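Local coordinates for polyamine export protein (Haemophilus ducreyi, PDB 2P4P) that probably takes part in cadaverine and putrescine tolerance, perhaps by exporting both from the cytoplasm, and is represented here by its CorC_HlyC (transporter-associated) domain, at residues A[9-14]-A[23-28]; A[66-71]-A[75-80]. All coordinates share one frame; numbering follows the deposited sequence. Where two conformers were deposited one is given.

Contact 1 of 2, residues A[9-14]-A[23-28]; sequences DSWLID and MRALNI
Trp11 spans the gap between strand 10-14 and the end of helix 19-25, and its six-membered ring does all the touching. The two backbones stay far apart, 10.3 Å between the CA atoms of Trp11 and Leu26, a distance that the large indole can bridge. The CA-CB bond of Trp11 points to 23-28, and chi1 (-66°) sets CG anti to the carbonyl carbon, which carries the benzo corner against Ala25, the last residue of the helix, and Leu26 just after it. There CZ3 of Trp11 lies 3.6 Å from CD2 of Leu26, a methyl that approaches the ring obliquely as the two side chains run in opposite senses alongside one another. Ala25 meets the same corner, its CB 3.9 Å from Trp11 CZ3; its single methyl lets the bulky ring come close to the helix. The carbonyl O of Ala25 sits at the ring edge, near the plane, 3.7 Å from CH2 of Trp11. No hydrogen bond crosses the contact, whose hold is apolar and partly open to solvent. Leu26 comes just before Asn27, which takes positive phi in the Schellman motif ending the helix. Leu26 also packs on Phe65 and Val80, while Trp11 is tied to Val80 through backbone hydrogen bonding, so the helix end is packed against strands 10-14 and 74-81, neighbours in the three-stranded sheet.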
# COMPACT_ATOMS: atom_id res chain seq x y z
N ASP A 9 -9.79 -5.53 6.08
CA ASP A 9 -9.73 -4.17 6.64
C ASP A 9 -8.29 -3.79 6.90
O ASP A 9 -7.51 -4.59 7.39
CB ASP A 9 -10.63 -3.94 7.88
CG ASP A 9 -10.39 -4.93 9.04
OD1 ASP A 9 -10.68 -6.16 8.92
OD2 ASP A 9 -10.00 -4.43 10.13
N SER A 10 -7.93 -2.57 6.53
CA SER A 10 -6.56 -2.13 6.74
C SER A 10 -6.49 -0.62 6.79
O SER A 10 -7.41 0.09 6.34
CB SER A 10 -5.66 -2.68 5.64
OG SER A 10 -5.88 -1.97 4.44
N TRP A 11 -5.38 -0.12 7.32
CA TRP A 11 -5.14 1.29 7.30
C TRP A 11 -3.81 1.55 6.62
O TRP A 11 -2.84 0.83 6.85
CB TRP A 11 -5.03 1.86 8.71
CG TRP A 11 -6.24 1.84 9.57
CD1 TRP A 11 -7.55 1.57 9.22
CD2 TRP A 11 -6.26 2.17 10.97
NE1 TRP A 11 -8.36 1.68 10.32
CE2 TRP A 11 -7.60 2.05 11.41
CE3 TRP A 11 -5.28 2.53 11.90
CZ2 TRP A 11 -7.99 2.30 12.74
CZ3 TRP A 11 -5.66 2.77 13.23
CH2 TRP A 11 -7.00 2.65 13.63
N LEU A 12 -3.77 2.60 5.82
CA LEU A 12 -2.52 3.10 5.28
C LEU A 12 -2.07 4.28 6.12
O LEU A 12 -2.80 5.26 6.28
CB LEU A 12 -2.71 3.52 3.83
CG LEU A 12 -1.46 3.95 3.06
CD1 LEU A 12 -0.63 2.73 2.67
CD2 LEU A 12 -1.87 4.72 1.83
N ILE A 13 -0.84 4.18 6.63
CA ILE A 13 -0.29 5.10 7.65
C ILE A 13 1.09 5.65 7.25
O ILE A 13 1.89 4.92 6.70
CB ILE A 13 -0.21 4.35 9.02
CG1 ILE A 13 -1.62 4.16 9.59
CG2 ILE A 13 0.68 5.09 10.03
CD1 ILE A 13 -1.68 3.21 10.78
N ASP A 14 1.34 6.93 7.54
CA ASP A 14 2.63 7.59 7.29
C ASP A 14 3.66 7.05 8.29
O ASP A 14 3.37 6.94 9.47
CB ASP A 14 2.47 9.11 7.45
CG ASP A 14 3.77 9.90 7.27
OD1 ASP A 14 4.85 9.31 7.03
OD2 ASP A 14 3.72 11.15 7.39
N MSE A 23 -0.20 3.20 18.37
CA MSE A 23 -0.55 2.26 19.46
C MSE A 23 -1.91 2.60 20.06
O MSE A 23 -2.71 1.70 20.29
CB MSE A 23 0.49 2.26 20.61
CG MSE A 23 1.93 1.95 20.29
SE MSE A 23 2.25 0.19 19.53
CE MSE A 23 1.88 0.52 17.64
N ARG A 24 -2.14 3.87 20.41
CA ARG A 24 -3.43 4.31 20.97
C ARG A 24 -4.61 4.00 20.05
O ARG A 24 -5.59 3.39 20.47
CB ARG A 24 -3.40 5.80 21.34
CG ARG A 24 -4.76 6.46 21.46
CD ARG A 24 -4.67 7.96 21.83
NE ARG A 24 -3.44 8.30 22.56
CZ ARG A 24 -2.40 8.95 22.04
NH1 ARG A 24 -2.41 9.33 20.76
NH2 ARG A 24 -1.34 9.23 22.79
N ALA A 25 -4.50 4.41 18.79
CA ALA A 25 -5.56 4.17 17.83
C ALA A 25 -5.85 2.67 17.60
O ALA A 25 -6.96 2.31 17.27
CB ALA A 25 -5.26 4.86 16.54
N LEU A 26 -4.85 1.82 17.82
CA LEU A 26 -5.01 0.37 17.60
C LEU A 26 -5.27 -0.37 18.91
O LEU A 26 -5.31 -1.59 18.93
CB LEU A 26 -3.76 -0.21 16.96
CG LEU A 26 -3.43 0.17 15.49
CD1 LEU A 26 -2.04 -0.34 15.12
CD2 LEU A 26 -4.47 -0.42 14.54
N ASN A 27 -5.41 0.39 20.00
CA ASN A 27 -5.74 -0.11 21.33
C ASN A 27 -4.68 -1.09 21.85
O ASN A 27 -5.03 -2.08 22.52
CB ASN A 27 -7.16 -0.71 21.36
CG ASN A 27 -7.72 -0.90 22.76
OD1 ASN A 27 -7.60 -0.03 23.63
ND2 ASN A 27 -8.36 -2.03 22.98
N ILE A 28 -3.41 -0.80 21.54
CA ILE A 28 -2.26 -1.55 22.03
C ILE A 28 -1.79 -0.92 23.32
O ILE A 28 -1.49 0.26 23.35
CB ILE A 28 -1.11 -1.61 21.00
CG1 ILE A 28 -1.66 -2.10 19.64
CG2 ILE A 28 0.03 -2.56 21.48
CD1 ILE A 28 -0.76 -1.82 18.43

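Contact 2 of 2, residues A[66-71]-A[75-80]; sequences EIIDTE and IDQLMV
Glu66 and Met79 pair in the antiparallel beta hairpin of strands 66-71 and 74-81, which is interrupted by two classic beta bulges. The backbone is regular at this pair: Glu66 N to Met79 O spans 2.8 Å and is almost straight, and Met79 N returns a bond to Glu66 O. In the first bulge, Ile68 and Asp69 both face Gln77, whose O accepts both their amides from the same face of its plane, the shorter at 2.8 Å from Ile68 N. In the second, Asp76 and Gln77 both face Asp69, whose O receives Asp76 N and, weakly, Gln77 N.

Apolar contacts line both faces. Ile67 and Ile75 cross at about a right angle, CD1 to CD1 at 3.6 Å, and both pack on Met44 of helix 40-48; branched, wholly apolar residues suit this buried face. Across the sheet, the selenomethionine Met79 bends at its end to bring CE within 3.8 Å of Ile68 CD1. CE also lies beside OE1 of Glu66, an oxygen salt-bridged to Arg5.

Acidic groups gather toward the turn. Asp69, Thr70 and Glu71 belong to a magnesium site known for this protein; no magnesium ion is bound to this chain, although one lies about 4 Å from the side chain of Asp69. Asp69 OD1 and Asp76 OD2 are 2.6 Å apart, their carboxylates nearly perpendicular. Gln77 NE2 hydrogen-bonds to Ile68 O of the second subunit. Within the hairpin, the Gln77 chain, extended beyond CG, lets NE2 donate almost straight (175°) to Asp69 OD2 at 3.0 Å, arriving from above the carboxylate plane.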
# COMPACT_ATOMS: atom_id res chain seq x y z
N GLU A 66 3.07 -3.74 7.42
CA GLU A 66 3.77 -4.01 6.16
C GLU A 66 4.32 -2.72 5.55
O GLU A 66 3.56 -1.76 5.34
CB GLU A 66 2.85 -4.70 5.15
CG GLU A 66 3.53 -5.12 3.85
CD GLU A 66 2.64 -5.92 2.91
OE1 GLU A 66 1.74 -6.64 3.38
OE2 GLU A 66 2.86 -5.82 1.67
N ILE A 67 5.61 -2.68 5.24
CA ILE A 67 6.18 -1.51 4.51
C ILE A 67 5.60 -1.37 3.09
O ILE A 67 5.70 -2.30 2.27
CB ILE A 67 7.73 -1.54 4.43
CG1 ILE A 67 8.38 -1.50 5.81
CG2 ILE A 67 8.24 -0.39 3.50
CD1 ILE A 67 9.93 -1.72 5.74
N ILE A 68 4.98 -0.23 2.79
CA ILE A 68 4.48 -0.02 1.44
C ILE A 68 5.58 0.59 0.58
O ILE A 68 5.82 0.17 -0.56
CB ILE A 68 3.14 0.79 1.42
CG1 ILE A 68 2.02 -0.07 2.06
CG2 ILE A 68 2.77 1.30 -0.01
CD1 ILE A 68 1.95 -1.54 1.52
N ASP A 69 6.26 1.58 1.14
CA ASP A 69 7.43 2.14 0.49
C ASP A 69 8.40 2.82 1.47
O ASP A 69 8.01 3.28 2.55
CB ASP A 69 7.00 3.09 -0.64
CG ASP A 69 6.50 4.43 -0.13
OD1 ASP A 69 7.22 5.42 -0.36
OD2 ASP A 69 5.42 4.51 0.49
N THR A 70 9.67 2.85 1.08
CA THR A 70 10.67 3.62 1.78
C THR A 70 11.03 4.84 0.92
O THR A 70 10.88 4.83 -0.31
CB THR A 70 11.96 2.80 2.12
OG1 THR A 70 12.65 2.46 0.91
CG2 THR A 70 11.62 1.51 2.92
N GLU A 71 11.43 5.92 1.58
CA GLU A 71 12.01 7.05 0.90
C GLU A 71 12.90 7.80 1.88
O GLU A 71 12.60 7.88 3.09
CB GLU A 71 10.95 7.94 0.26
CG GLU A 71 10.12 8.81 1.20
CD GLU A 71 9.66 10.11 0.55
OE1 GLU A 71 8.66 10.70 1.01
OE2 GLU A 71 10.31 10.55 -0.43
N ILE A 75 10.91 4.47 6.45
CA ILE A 75 9.62 3.92 6.07
C ILE A 75 8.72 5.12 5.85
O ILE A 75 8.49 5.93 6.77
CB ILE A 75 9.07 2.93 7.14
CG1 ILE A 75 10.03 1.73 7.26
CG2 ILE A 75 7.64 2.52 6.80
CD1 ILE A 75 9.73 0.72 8.39
N ASP A 76 8.27 5.28 4.62
CA ASP A 76 7.46 6.43 4.19
C ASP A 76 5.97 6.12 4.46
O ASP A 76 5.25 6.90 5.12
CB ASP A 76 7.77 6.69 2.71
CG ASP A 76 6.90 7.74 2.08
OD1 ASP A 76 6.63 8.79 2.70
OD2 ASP A 76 6.51 7.53 0.92
N GLN A 77 5.51 4.98 3.94
CA GLN A 77 4.14 4.49 4.18
C GLN A 77 4.11 3.03 4.57
O GLN A 77 4.87 2.23 4.04
CB GLN A 77 3.28 4.65 2.93
CG GLN A 77 2.97 6.07 2.60
CD GLN A 77 2.16 6.19 1.34
OE1 GLN A 77 1.05 6.67 1.36
NE2 GLN A 77 2.71 5.72 0.24
N LEU A 78 3.17 2.69 5.45
CA LEU A 78 2.95 1.32 5.85
C LEU A 78 1.45 1.00 5.86
O LEU A 78 0.61 1.90 5.88
CB LEU A 78 3.52 1.07 7.25
CG LEU A 78 2.97 2.02 8.32
CD1 LEU A 78 2.34 1.24 9.48
CD2 LEU A 78 4.05 3.01 8.78
N MSE A 79 1.12 -0.28 5.84
CA MSE A 79 -0.24 -0.73 5.99
C MSE A 79 -0.33 -1.58 7.23
O MSE A 79 0.58 -2.36 7.52
CB MSE A 79 -0.63 -1.59 4.80
CG MSE A 79 -2.13 -1.80 4.69
SE MSE A 79 -2.47 -3.08 3.28
CE MSE A 79 -0.69 -3.76 3.06
N VAL A 80 -1.44 -1.44 7.95
CA VAL A 80 -1.72 -2.21 9.17
C VAL A 80 -2.97 -3.01 8.85
O VAL A 80 -3.90 -2.46 8.29
CB VAL A 80 -2.04 -1.26 10.38
CG1 VAL A 80 -2.14 -2.06 11.71
CG2 VAL A 80 -0.98 -0.22 10.51

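Strand 74-81 is the element common to both contacts: it is the middle strand of the three-stranded antiparallel sheet, paired with strand 66-71 in contact 2 and with strand 10-14, from which contact 1 reaches out. Ile13 N to Leu78 O, 2.8 Å, is one probable hydrogen bond joining them. Contact 2 is buried and extensive, with 572 Å² of surface hidden between its segments, mixing backbone bonds, apolar packing and a group of acids. Contact 1, with 129 Å², is partly buried and depends on apolar side chains joining strand to helix. Contact 2 also meets the second subunit through residues including Ile68, Asp69 and Gln77; Leu12, next to Trp11 on strand 10-14, packs on Ile68 of the second subunit.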